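Local coordinates for binary enterotoxin of Clostridium perfringens component a (Clostridium perfringens, PDB 5WTZ), which binds NAD+ and ADP-ribosylates actin, as component a of an iota-like binary enterotoxin, at residues T40-Y45 with R179-Q184; N44-S49 with Y171-E176; Q107-S112 with L154-H159; T191-V196 with Q202-D207. All coordinates share one frame; numbering follows the deposited sequence.

Contact 1 (T40-Y45 with R179-Q184)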
loop_
_atom_site.group_PDB
_atom_site.type_symbol
_atom_site.label_atom_id
_atom_site.label_comp_id
_atom_site.label_asym_id
_atom_site.label_seq_id
_atom_site.Cartn_x
_atom_site.Cartn_y
_atom_site.Cartn_z
ATOM N N THR A 40 -8.291 -18.601 19.282
ATOM C CA THR A 40 -7.388 -17.829 20.132
ATOM C C THR A 40 -6.719 -16.686 19.368
ATOM O O THR A 40 -6.371 -15.672 19.957
ATOM C CB THR A 40 -6.302 -18.714 20.758
ATOM O OG1 THR A 40 -5.434 -19.206 19.734
ATOM C CG2 THR A 40 -6.928 -19.877 21.484
ATOM N N SER A 41 -6.545 -16.835 18.061
ATOM C CA SER A 41 -5.964 -15.745 17.273
ATOM C C SER A 41 -6.983 -14.638 17.010
ATOM O O SER A 41 -6.648 -13.458 17.058
ATOM C CB SER A 41 -5.386 -16.268 15.959
ATOM O OG SER A 41 -4.095 -16.815 16.174
ATOM N N ILE A 42 -8.231 -15.012 16.755
ATOM C CA ILE A 42 -9.293 -14.018 16.675
ATOM C C ILE A 42 -9.462 -13.316 18.030
ATOM O O ILE A 42 -9.682 -12.103 18.094
ATOM C CB ILE A 42 -10.627 -14.652 16.227
ATOM C CG1 ILE A 42 -10.571 -14.982 14.735
ATOM C CG2 ILE A 42 -11.807 -13.737 16.538
ATOM C CD1 ILE A 42 -10.177 -13.808 13.863
ATOM N N ASN A 43 -9.339 -14.073 19.117
ATOM C CA ASN A 43 -9.391 -13.477 20.446
ATOM C C ASN A 43 -8.252 -12.490 20.664
ATOM O O ASN A 43 -8.434 -11.451 21.293
ATOM C CB ASN A 43 -9.365 -14.559 21.528
ATOM C CG ASN A 43 -10.750 -15.038 21.905
ATOM O OD1 ASN A 43 -11.716 -14.278 21.852
ATOM N ND2 ASN A 43 -10.852 -16.300 22.310
ATOM N N ASN A 44 -7.076 -12.819 20.141
ATOM C CA ASN A 44 -5.929 -11.920 20.201
ATOM C C ASN A 44 -6.180 -10.638 19.398
ATOM O O ASN A 44 -5.686 -9.569 19.750
ATOM C CB ASN A 44 -4.659 -12.612 19.686
ATOM C CG ASN A 44 -4.117 -13.667 20.648
ATOM O OD1 ASN A 44 -4.518 -13.746 21.818
ATOM N ND2 ASN A 44 -3.181 -14.476 20.158
ATOM N N TYR A 45 -6.959 -10.739 18.327
ATOM C CA TYR A 45 -7.245 -9.554 17.523
ATOM C C TYR A 45 -8.229 -8.639 18.264
ATOM O O TYR A 45 -8.087 -7.417 18.238
ATOM C CB TYR A 45 -7.789 -9.930 16.131
ATOM C CG TYR A 45 -7.930 -8.725 15.230
ATOM C CD1 TYR A 45 -6.847 -8.252 14.498
ATOM C CD2 TYR A 45 -9.138 -8.044 15.131
ATOM C CE1 TYR A 45 -6.967 -7.124 13.674
ATOM C CE2 TYR A 45 -9.271 -6.931 14.316
ATOM C CZ TYR A 45 -8.190 -6.474 13.598
ATOM O OH TYR A 45 -8.339 -5.355 12.811
ATOM N N ARG A 179 -19.051 -6.171 14.837
ATOM C CA ARG A 179 -18.055 -5.726 13.861
ATOM C C ARG A 179 -17.797 -6.738 12.743
ATOM O O ARG A 179 -18.151 -7.913 12.835
ATOM C CB ARG A 179 -16.736 -5.401 14.567
ATOM C CG ARG A 179 -16.903 -4.516 15.781
ATOM C CD ARG A 179 -15.560 -4.068 16.347
ATOM N NE ARG A 179 -14.792 -3.301 15.373
ATOM C CZ ARG A 179 -15.075 -2.050 15.026
ATOM N NH1 ARG A 179 -16.106 -1.429 15.577
ATOM N NH2 ARG A 179 -14.331 -1.419 14.130
ATOM N N VAL A 180 -17.174 -6.250 11.683
ATOM C CA VAL A 180 -16.839 -7.071 10.539
ATOM C C VAL A 180 -15.332 -7.049 10.328
ATOM O O VAL A 180 -14.729 -5.992 10.208
ATOM C CB VAL A 180 -17.563 -6.578 9.271
ATOM C CG1 VAL A 180 -17.067 -7.334 8.040
ATOM C CG2 VAL A 180 -19.076 -6.714 9.447
ATOM N N LEU A 181 -14.725 -8.222 10.294
ATOM C CA LEU A 181 -13.288 -8.312 10.173
ATOM C C LEU A 181 -12.901 -8.691 8.742
ATOM O O LEU A 181 -13.219 -9.779 8.266
ATOM C CB LEU A 181 -12.748 -9.323 11.190
ATOM C CG LEU A 181 -11.246 -9.573 11.308
ATOM C CD1 LEU A 181 -10.460 -8.286 11.357
ATOM C CD2 LEU A 181 -10.972 -10.416 12.544
ATOM N N ILE A 182 -12.233 -7.771 8.054
ATOM C CA ILE A 182 -11.851 -7.992 6.663
ATOM C C ILE A 182 -10.404 -8.467 6.542
ATOM O O ILE A 182 -9.507 -7.929 7.193
ATOM C CB ILE A 182 -12.016 -6.711 5.821
ATOM C CG1 ILE A 182 -13.405 -6.106 6.028
ATOM C CG2 ILE A 182 -11.753 -7.002 4.350
ATOM C CD1 ILE A 182 -13.477 -4.640 5.665
ATOM N N ASP A 183 -10.189 -9.472 5.700
ATOM C CA ASP A 183 -8.854 -10.012 5.439
ATOM C C ASP A 183 -7.818 -8.963 4.994
ATOM O O ASP A 183 -8.160 -7.873 4.519
ATOM C CB ASP A 183 -8.963 -11.112 4.380
ATOM C CG ASP A 183 -7.841 -12.123 4.465
ATOM O OD1 ASP A 183 -7.044 -12.038 5.421
ATOM O OD2 ASP A 183 -7.771 -13.011 3.584
ATOM N N GLN A 184 -6.545 -9.312 5.164
ATOM C CA GLN A 184 -5.430 -8.526 4.664
ATOM C C GLN A 184 -5.402 -8.526 3.143
ATOM O O GLN A 184 -5.998 -9.400 2.514
ATOM C CB GLN A 184 -4.099 -9.080 5.181
ATOM C CG GLN A 184 -3.689 -8.648 6.573
ATOM C CD GLN A 184 -2.236 -8.991 6.862
ATOM O OE1 GLN A 184 -1.385 -8.105 6.966
ATOM N NE2 GLN A 184 -1.944 -10.281 6.977
#
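Leu181, on the middle strand (179-182) of a three-stranded antiparallel sheet, meets Ile42 and Tyr45 of helix 36-61, so that an alpha helix packs on a beta sheet within the N-terminal ADP-ribosyltransferase-like region. The contact across the two segments is apolar. Ile42 and Tyr45, three residues apart and thus neighbours on the helix surface, share the two methyls of the leucine. One methyl, CD2, meets both Ile42 CD1, at 3.7 Å, and the near side of the tyrosine ring; the isoleucine and leucine side chains lie alongside each other, pointing opposite ways. The other methyl, CD1, approaches the ring obliquely and lies against CE2 and CZ (Leu181 CD1 to Tyr45 CZ 3.7 Å). CB of the leucine already points to the helix, and with CG anti to the backbone N (chi1 -178°) the fork continues that way. Val83 and Phe140 also touch Leu181, and Ile42 packs on Ile79 and Ala82, so helix 70-83 also borders the patch.

Polar bonds lie at its margin. The Tyr45 hydroxyl is hydrogen-bonded to OD1 of Asp142 on the neighbouring strand 141-144, and OD2 of Asp142 forms a salt bridge with Arg179, so one carboxylate ties the ring and the strand together. The tightest apolar approach is that of Leu181 CD1 to Tyr45 CE2, 3.5 Å.

Contact 2 (N44-S49 with Y171-E176)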
loop_
_atom_site.group_PDB
_atom_site.type_symbol
_atom_site.label_atom_id
_atom_site.label_comp_id
_atom_site.label_asym_id
_atom_site.label_seq_id
_atom_site.Cartn_x
_atom_site.Cartn_y
_atom_site.Cartn_z
ATOM N N ASN A 44 -7.076 -12.819 20.141
ATOM C CA ASN A 44 -5.929 -11.920 20.201
ATOM C C ASN A 44 -6.180 -10.638 19.398
ATOM O O ASN A 44 -5.686 -9.569 19.750
ATOM C CB ASN A 44 -4.659 -12.612 19.686
ATOM C CG ASN A 44 -4.117 -13.667 20.648
ATOM O OD1 ASN A 44 -4.518 -13.746 21.818
ATOM N ND2 ASN A 44 -3.181 -14.476 20.158
ATOM N N TYR A 45 -6.959 -10.739 18.327
ATOM C CA TYR A 45 -7.245 -9.554 17.523
ATOM C C TYR A 45 -8.229 -8.639 18.264
ATOM O O TYR A 45 -8.087 -7.417 18.238
ATOM C CB TYR A 45 -7.789 -9.930 16.131
ATOM C CG TYR A 45 -7.930 -8.725 15.230
ATOM C CD1 TYR A 45 -6.847 -8.252 14.498
ATOM C CD2 TYR A 45 -9.138 -8.044 15.131
ATOM C CE1 TYR A 45 -6.967 -7.124 13.674
ATOM C CE2 TYR A 45 -9.271 -6.931 14.316
ATOM C CZ TYR A 45 -8.190 -6.474 13.598
ATOM O OH TYR A 45 -8.339 -5.355 12.811
ATOM N N ILE A 46 -9.232 -9.226 18.906
ATOM C CA ILE A 46 -10.153 -8.437 19.709
ATOM C C ILE A 46 -9.393 -7.653 20.779
ATOM O O ILE A 46 -9.673 -6.479 20.992
ATOM C CB ILE A 46 -11.218 -9.314 20.374
ATOM C CG1 ILE A 46 -12.136 -9.929 19.321
ATOM C CG2 ILE A 46 -12.028 -8.511 21.392
ATOM C CD1 ILE A 46 -13.063 -10.977 19.878
ATOM N N LYS A 47 -8.406 -8.289 21.417
ATOM C CA LYS A 47 -7.656 -7.686 22.537
ATOM C C LYS A 47 -6.616 -6.647 22.122
ATOM O O LYS A 47 -6.420 -5.646 22.813
ATOM C CB LYS A 47 -6.953 -8.778 23.348
ATOM C CG LYS A 47 -7.877 -9.660 24.181
ATOM C CD LYS A 47 -8.221 -9.008 25.517
ATOM C CE LYS A 47 -9.377 -9.728 26.208
ATOM N NZ LYS A 47 -10.612 -9.730 25.360
ATOM N N ASN A 48 -5.920 -6.884 21.021
ATOM C CA ASN A 48 -4.953 -5.890 20.570
ATOM C C ASN A 48 -4.740 -5.879 19.069
ATOM O O ASN A 48 -3.640 -6.152 18.591
ATOM C CB ASN A 48 -3.610 -6.088 21.276
ATOM C CG ASN A 48 -2.914 -4.764 21.587
ATOM O OD1 ASN A 48 -2.883 -3.848 20.752
ATOM N ND2 ASN A 48 -2.370 -4.650 22.798
ATOM N N SER A 49 -5.793 -5.533 18.332
ATOM C CA SER A 49 -5.718 -5.386 16.886
ATOM C C SER A 49 -4.590 -4.469 16.443
ATOM O O SER A 49 -3.935 -4.740 15.448
ATOM C CB SER A 49 -7.047 -4.861 16.343
ATOM O OG SER A 49 -7.394 -3.635 16.966
ATOM N N TYR A 171 -17.883 -10.579 14.188
ATOM C CA TYR A 171 -17.195 -10.838 15.447
ATOM C C TYR A 171 -17.355 -9.670 16.423
ATOM O O TYR A 171 -17.879 -8.609 16.066
ATOM C CB TYR A 171 -15.709 -11.105 15.183
ATOM C CG TYR A 171 -14.867 -9.845 15.172
ATOM C CD1 TYR A 171 -14.937 -8.947 14.116
ATOM C CD2 TYR A 171 -14.010 -9.550 16.229
ATOM C CE1 TYR A 171 -14.170 -7.789 14.102
ATOM C CE2 TYR A 171 -13.245 -8.402 16.225
ATOM C CZ TYR A 171 -13.327 -7.521 15.160
ATOM O OH TYR A 171 -12.561 -6.374 15.162
ATOM N N GLY A 172 -16.900 -9.875 17.656
ATOM C CA GLY A 172 -16.921 -8.829 18.664
ATOM C C GLY A 172 -17.465 -9.302 19.998
ATOM O O GLY A 172 -17.888 -10.455 20.128
ATOM N N ASN A 173 -17.446 -8.410 20.989
ATOM C CA ASN A 173 -18.013 -8.688 22.309
ATOM C C ASN A 173 -19.388 -8.062 22.452
ATOM O O ASN A 173 -20.346 -8.732 22.837
ATOM C CB ASN A 173 -17.107 -8.170 23.429
ATOM C CG ASN A 173 -15.707 -8.751 23.373
ATOM O OD1 ASN A 173 -14.721 -8.012 23.330
ATOM N ND2 ASN A 173 -15.612 -10.076 23.380
ATOM N N ASP A 174 -19.474 -6.763 22.172
ATOM C CA ASP A 174 -20.765 -6.095 22.106
ATOM C C ASP A 174 -21.532 -6.814 21.008
ATOM O O ASP A 174 -21.093 -6.876 19.852
ATOM C CB ASP A 174 -20.614 -4.593 21.826
ATOM C CG ASP A 174 -21.952 -3.857 21.769
ATOM O OD1 ASP A 174 -22.990 -4.448 22.140
ATOM O OD2 ASP A 174 -21.960 -2.677 21.357
ATOM N N GLU A 175 -22.675 -7.372 21.383
ATOM C CA GLU A 175 -23.333 -8.352 20.550
ATOM C C GLU A 175 -24.556 -7.739 19.861
ATOM O O GLU A 175 -25.075 -8.269 18.884
ATOM C CB GLU A 175 -23.669 -9.561 21.401
ATOM C CG GLU A 175 -22.824 -10.740 20.999
ATOM C CD GLU A 175 -23.282 -12.061 21.576
ATOM O OE1 GLU A 175 -22.566 -12.595 22.444
ATOM O OE2 GLU A 175 -24.383 -12.512 21.200
ATOM N N GLU A 176 -24.990 -6.608 20.387
ATOM C CA GLU A 176 -25.572 -5.582 19.577
ATOM C C GLU A 176 -24.337 -4.852 19.024
ATOM O O GLU A 176 -23.233 -5.105 19.509
ATOM C CB GLU A 176 -26.479 -4.656 20.404
ATOM C CG GLU A 176 -27.457 -5.355 21.358
ATOM C CD GLU A 176 -28.285 -6.428 20.678
ATOM O OE1 GLU A 176 -29.392 -6.085 20.212
ATOM O OE2 GLU A 176 -27.836 -7.589 20.638
HETATM O O HOH W 1 -11.042 -6.027 17.153
#
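The Tyr171 hydroxyl is gripped by a water at 2.5 Å from its OH, in the plane of the ring and at its edge, and touches Tyr45 as well. The same water gives a weak bond to the Tyr45 backbone carbonyl, 3.4 Å from its O, and so bridges helix 36-61 to the residue that ends strand 168-171. Tyr171 OH also lies at the edge of the Tyr45 ring, in its plane, 3.4 Å from CE2; the two side chains cross at about a right angle. Ser49 CB, one helical turn on, sits over one face of the Tyr45 ring, toward the rim.

Ile46 packs against the edge of the other aromatic, its CG1 3.6 Å from Tyr171 CE2 and in the ring plane. Its second branch turns to the loop: CG2 is 3.4 Å from Asn173 OD1. Between these two contacts the chain passes through Gly172, whose phi of 133° suits a residue without a side chain, since the preceding carbonyl O would jam one. Trp30 of helix 16-31 packs on Tyr171 from outside the two segments. The arrangement is helix-on-sheet packing: helix 36-61 packs on the end of edge strand 168-171 of the small antiparallel sheet and on the loop that follows it.

Contact 3 (Q107-S112 with L154-H159)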
loop_
_atom_site.group_PDB
_atom_site.type_symbol
_atom_site.label_atom_id
_atom_site.label_comp_id
_atom_site.label_asym_id
_atom_site.label_seq_id
_atom_site.Cartn_x
_atom_site.Cartn_y
_atom_site.Cartn_z
ATOM N N GLN A 107 -4.825 18.919 5.232
ATOM C CA GLN A 107 -5.650 20.101 5.451
ATOM C C GLN A 107 -6.846 19.792 6.342
ATOM O O GLN A 107 -7.457 18.724 6.236
ATOM C CB GLN A 107 -6.139 20.676 4.117
ATOM C CG GLN A 107 -6.974 21.947 4.269
ATOM C CD GLN A 107 -7.214 22.655 2.948
ATOM O OE1 GLN A 107 -7.058 22.060 1.885
ATOM N NE2 GLN A 107 -7.581 23.931 3.010
ATOM N N ASN A 108 -7.192 20.739 7.207
ATOM C CA ASN A 108 -8.337 20.585 8.084
ATOM C C ASN A 108 -9.650 20.693 7.314
ATOM O O ASN A 108 -9.859 21.654 6.573
ATOM C CB ASN A 108 -8.289 21.636 9.194
ATOM C CG ASN A 108 -8.976 21.174 10.464
ATOM O OD1 ASN A 108 -10.121 20.718 10.441
ATOM N ND2 ASN A 108 -8.269 21.278 11.584
ATOM N N LEU A 109 -10.535 19.716 7.490
ATOM C CA LEU A 109 -11.828 19.732 6.800
ATOM C C LEU A 109 -12.878 20.539 7.552
ATOM O O LEU A 109 -13.883 20.966 6.976
ATOM C CB LEU A 109 -12.327 18.306 6.576
ATOM C CG LEU A 109 -11.671 17.584 5.408
ATOM C CD1 LEU A 109 -11.956 16.092 5.466
ATOM C CD2 LEU A 109 -12.170 18.201 4.099
ATOM N N GLU A 110 -12.646 20.750 8.842
ATOM C CA GLU A 110 -13.560 21.531 9.655
ATOM C C GLU A 110 -13.425 23.001 9.291
ATOM O O GLU A 110 -12.317 23.532 9.249
ATOM C CB GLU A 110 -13.281 21.314 11.147
ATOM C CG GLU A 110 -14.439 20.680 11.895
ATOM C CD GLU A 110 -14.033 20.073 13.228
ATOM O OE1 GLU A 110 -13.280 20.728 13.979
ATOM O OE2 GLU A 110 -14.475 18.942 13.524
ATOM N N SER A 111 -14.543 23.651 8.996
ATOM C CA SER A 111 -14.533 25.092 8.812
ATOM C C SER A 111 -14.028 25.752 10.088
ATOM O O SER A 111 -14.273 25.251 11.189
ATOM C CB SER A 111 -15.926 25.610 8.465
ATOM O OG SER A 111 -16.031 26.993 8.730
ATOM N N SER A 112 -13.318 26.865 9.948
ATOM C CA SER A 112 -12.827 27.583 11.118
ATOM C C SER A 112 -13.938 28.398 11.783
ATOM O O SER A 112 -13.816 28.780 12.946
ATOM C CB SER A 112 -11.652 28.489 10.745
ATOM O OG SER A 112 -12.029 29.446 9.775
ATOM N N LEU A 154 -13.045 12.375 14.312
ATOM C CA LEU A 154 -12.495 12.256 12.957
ATOM C C LEU A 154 -13.399 12.980 11.940
ATOM O O LEU A 154 -14.601 13.109 12.167
ATOM C CB LEU A 154 -12.336 10.778 12.569
ATOM C CG LEU A 154 -11.504 9.895 13.502
ATOM C CD1 LEU A 154 -11.479 8.468 12.973
ATOM C CD2 LEU A 154 -10.088 10.437 13.631
ATOM N N PRO A 155 -12.820 13.454 10.819
ATOM C CA PRO A 155 -13.532 14.266 9.817
ATOM C C PRO A 155 -14.289 13.494 8.740
ATOM O O PRO A 155 -15.164 14.068 8.084
ATOM C CB PRO A 155 -12.403 15.057 9.160
ATOM C CG PRO A 155 -11.240 14.103 9.215
ATOM C CD PRO A 155 -11.363 13.460 10.579
ATOM N N ILE A 156 -13.975 12.217 8.567
ATOM C CA ILE A 156 -14.421 11.467 7.408
ATOM C C ILE A 156 -15.225 10.245 7.797
ATOM O O ILE A 156 -14.927 9.588 8.790
ATOM C CB ILE A 156 -13.191 11.025 6.545
ATOM C CG1 ILE A 156 -12.420 12.253 6.050
ATOM C CG2 ILE A 156 -13.606 10.104 5.387
ATOM C CD1 ILE A 156 -10.917 11.958 5.735
ATOM N N LEU A 157 -16.272 9.970 7.034
ATOM C CA LEU A 157 -17.014 8.726 7.156
ATOM C C LEU A 157 -16.814 7.939 5.870
ATOM O O LEU A 157 -17.139 8.426 4.763
ATOM C CB LEU A 157 -18.505 8.974 7.400
ATOM C CG LEU A 157 -19.397 7.725 7.278
ATOM C CD1 LEU A 157 -19.103 6.728 8.403
ATOM C CD2 LEU A 157 -20.883 8.087 7.257
ATOM N N VAL A 158 -16.274 6.731 5.999
ATOM C CA VAL A 158 -16.077 5.865 4.840
ATOM C C VAL A 158 -17.241 4.886 4.724
ATOM O O VAL A 158 -17.575 4.179 5.666
ATOM C CB VAL A 158 -14.741 5.083 4.900
ATOM C CG1 VAL A 158 -14.572 4.210 3.659
ATOM C CG2 VAL A 158 -13.550 6.046 5.015
ATOM N N HIS A 159 -17.838 4.867 3.540
ATOM C CA HIS A 159 -18.943 3.995 3.192
ATOM C C HIS A 159 -18.419 3.031 2.124
ATOM O O HIS A 159 -18.423 3.347 0.939
ATOM C CB HIS A 159 -20.119 4.843 2.701
ATOM C CG HIS A 159 -21.320 4.060 2.279
ATOM N ND1 HIS A 159 -22.032 4.361 1.140
ATOM C CD2 HIS A 159 -21.967 3.026 2.867
ATOM C CE1 HIS A 159 -23.052 3.528 1.026
ATOM N NE2 HIS A 159 -23.038 2.711 2.064
#
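Leu109, the middle residue of an Asx turn, packs against the start of strand 156-162, at the junction between the loop 107-112 and the five-stranded mixed sheet of the N-terminal ADP-ribosyltransferase-like region. Asn108 OD1 accepts the backbone N of Glu110 at 3.0 Å; the N-H lies in the carbonyl plane, on a lone pair, with an N-H...O angle of 147°. Leu109 is the residue spanned by this turn, and its side chain points at the strand.

The contact is made mainly by one methyl. Leu109 CD1 touches Pro155 CB at 3.9 Å and Ile156 CG1 at the same distance, so it rests against both. The leucine and the proline cross at about a right angle; the isoleucine is met at a slant. Ile156 places CG1 opposite its own carbonyl carbon (chi1 -61°), which brings that methylene toward the loop. The proline, just ahead of the strand, offers CB of its ring.

Glu110 is tied by a salt bridge to Lys201, at the start of strand 201-211. The patch continues into the surrounding core: Leu109 also packs on Ala122 of helix 120-130 and Ala204 of strand 201-211, and Ile156 on Phe126 of that helix and Val206 of that strand, so Leu109 lies in the seam between helix 120-130 and the sheet.

Contact 4 (T191-V196 with Q202-D207)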
loop_
_atom_site.group_PDB
_atom_site.type_symbol
_atom_site.label_atom_id
_atom_site.label_comp_id
_atom_site.label_asym_id
_atom_site.label_seq_id
_atom_site.Cartn_x
_atom_site.Cartn_y
_atom_site.Cartn_z
ATOM N N THR A 191 -15.250 6.201 -4.955
ATOM C CA THR A 191 -16.265 6.140 -5.993
ATOM C C THR A 191 -17.227 7.312 -5.887
ATOM O O THR A 191 -18.118 7.460 -6.716
ATOM C CB THR A 191 -17.081 4.820 -5.922
ATOM O OG1 THR A 191 -17.764 4.737 -4.662
ATOM C CG2 THR A 191 -16.168 3.613 -6.066
ATOM N N GLY A 192 -17.081 8.121 -4.837
ATOM C CA GLY A 192 -17.941 9.282 -4.658
ATOM C C GLY A 192 -17.570 10.082 -3.423
ATOM O O GLY A 192 -16.920 9.558 -2.515
ATOM N N LEU A 193 -17.990 11.346 -3.387
ATOM C CA LEU A 193 -17.714 12.239 -2.264
ATOM C C LEU A 193 -18.877 13.196 -2.050
ATOM O O LEU A 193 -19.434 13.754 -3.002
ATOM C CB LEU A 193 -16.415 13.030 -2.486
ATOM C CG LEU A 193 -15.999 14.040 -1.405
ATOM C CD1 LEU A 193 -15.429 13.372 -0.135
ATOM C CD2 LEU A 193 -14.989 15.048 -1.946
ATOM N N SER A 194 -19.250 13.369 -0.787
ATOM C CA SER A 194 -20.357 14.222 -0.412
ATOM C C SER A 194 -20.261 14.543 1.064
ATOM O O SER A 194 -19.512 13.907 1.804
ATOM C CB SER A 194 -21.695 13.551 -0.720
ATOM O OG SER A 194 -21.830 12.355 0.024
ATOM N N ILE A 195 -21.019 15.539 1.490
ATOM C CA ILE A 195 -21.113 15.868 2.895
ATOM C C ILE A 195 -22.335 15.182 3.491
ATOM O O ILE A 195 -23.410 15.148 2.880
ATOM C CB ILE A 195 -21.190 17.390 3.114
ATOM C CG1 ILE A 195 -19.935 18.066 2.563
ATOM C CG2 ILE A 195 -21.352 17.715 4.583
ATOM C CD1 ILE A 195 -19.912 19.563 2.757
ATOM N N VAL A 196 -22.160 14.610 4.674
ATOM C CA VAL A 196 -23.249 13.948 5.376
ATOM C C VAL A 196 -23.330 14.538 6.772
ATOM O O VAL A 196 -22.307 14.765 7.421
ATOM C CB VAL A 196 -23.063 12.395 5.441
ATOM C CG1 VAL A 196 -21.800 12.002 6.212
ATOM C CG2 VAL A 196 -24.282 11.728 6.051
ATOM N N GLN A 202 -21.342 17.883 10.296
ATOM C CA GLN A 202 -20.985 17.470 8.943
ATOM C C GLN A 202 -19.694 16.662 8.888
ATOM O O GLN A 202 -18.700 17.001 9.528
ATOM C CB GLN A 202 -20.860 18.689 8.028
ATOM C CG GLN A 202 -22.189 19.362 7.737
ATOM C CD GLN A 202 -22.072 20.497 6.732
ATOM O OE1 GLN A 202 -20.976 20.816 6.262
ATOM N NE2 GLN A 202 -23.207 21.118 6.406
ATOM N N TYR A 203 -19.721 15.600 8.095
ATOM C CA TYR A 203 -18.550 14.787 7.848
ATOM C C TYR A 203 -18.374 14.648 6.349
ATOM O O TYR A 203 -19.349 14.688 5.602
ATOM C CB TYR A 203 -18.690 13.406 8.492
ATOM C CG TYR A 203 -18.851 13.410 9.996
ATOM C CD1 TYR A 203 -20.106 13.594 10.584
ATOM C CD2 TYR A 203 -17.752 13.217 10.835
ATOM C CE1 TYR A 203 -20.263 13.591 11.972
ATOM C CE2 TYR A 203 -17.900 13.217 12.219
ATOM C CZ TYR A 203 -19.157 13.403 12.780
ATOM O OH TYR A 203 -19.317 13.400 14.150
ATOM N N ALA A 204 -17.134 14.480 5.906
ATOM C CA ALA A 204 -16.871 14.147 4.516
ATOM C C ALA A 204 -17.123 12.654 4.308
ATOM O O ALA A 204 -16.406 11.816 4.865
ATOM C CB ALA A 204 -15.441 14.521 4.132
ATOM N N LYS A 205 -18.156 12.322 3.542
ATOM C CA LYS A 205 -18.478 10.928 3.279
ATOM C C LYS A 205 -17.788 10.439 2.000
ATOM O O LYS A 205 -18.101 10.876 0.889
ATOM C CB LYS A 205 -19.985 10.740 3.185
ATOM C CG LYS A 205 -20.436 9.315 2.946
ATOM C CD LYS A 205 -21.923 9.285 2.690
ATOM C CE LYS A 205 -22.352 8.002 2.016
ATOM N NZ LYS A 205 -23.791 8.057 1.626
ATOM N N VAL A 206 -16.854 9.517 2.176
ATOM C CA VAL A 206 -16.169 8.882 1.058
ATOM C C VAL A 206 -16.864 7.563 0.732
ATOM O O VAL A 206 -16.850 6.625 1.540
ATOM C CB VAL A 206 -14.674 8.632 1.376
ATOM C CG1 VAL A 206 -13.974 7.931 0.215
ATOM C CG2 VAL A 206 -13.969 9.945 1.694
ATOM N N ASP A 207 -17.518 7.511 -0.419
ATOM C CA ASP A 207 -17.977 6.238 -0.949
ATOM C C ASP A 207 -16.765 5.584 -1.593
ATOM O O ASP A 207 -15.983 6.254 -2.276
ATOM C CB ASP A 207 -19.100 6.408 -1.971
ATOM C CG ASP A 207 -20.421 6.840 -1.337
ATOM O OD1 ASP A 207 -20.717 6.443 -0.190
ATOM O OD2 ASP A 207 -21.179 7.565 -2.007
HETATM O O HOH W 2 -20.102 10.025 -0.684
#
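The Tyr203 ring receives the Val196 carbonyl at its edge, near its plane, while Lys201 makes a cation-pi contact with it and Tyr97 meets it with planes at about 45°; its hydroxyl bonds to Ser152 N. Ile195 CG2 lies over one face of the Gln202 amide, 3.5 Å from Gln202 OE1, and Ile118 N hydrogen-bonds that oxygen.

Both belong to a beta hairpin, strands 187-198 and 201-211 of the five-stranded mixed sheet, whose short segments run antiparallel at 154°. Ser194 with Lys205 and Val196 with Tyr203 are hydrogen-bonded pairs; Lys205 N reaches Ser194 O at 2.7 Å and Val196 N reaches Tyr203 O at 3.0 Å. Near the other end a classic beta bulge sets Thr191 and Gly192 together opposite Asp207, whose O takes the Thr191 N at 2.8 Å and the Gly192 N only weakly.

Leu193, Ile195, Ala204 and Val206 share one face. Leu193 CD1 lies 4.1 Å from Val206 CG2, and Leu193 packs on Phe126 of helix 120-130. The other face carries Ser194, Val196, Tyr203, Lys205 and Asp207. Val196 CG1, set between its own N and carbonyl carbon (chi1 62°), reaches Lys205 CB at 3.7 Å, and Asp207 bonds to His159 on the next strand. One water joins three groups there: it donates to Lys205 O at 2.7 Å, bonds Ser194 OG, and reaches Asp207 OD2 weakly.

Contacts 1 and 2 share helix 36-61, Tyr45 and the small antiparallel sheet, and Tyr171 O of contact 2 is probably hydrogen-bonded to Arg179 N of contact 1. Contact 1 is wholly buried and apolar, whereas contact 2 lies nearer the surface and adds a water and a loop amide. Contacts 3 and 4, with centres 27 to 28 Å from those of contacts 1 and 2, work on the larger mixed sheet: strands 156-162 and 201-211 are neighbours there, and His159 of contact 3 is hydrogen-bonded to Asp207 of contact 4. Contact 3 is a single-leucine patch in the core, while contact 4 relies on backbone hydrogen bonds along a partly exposed hairpin.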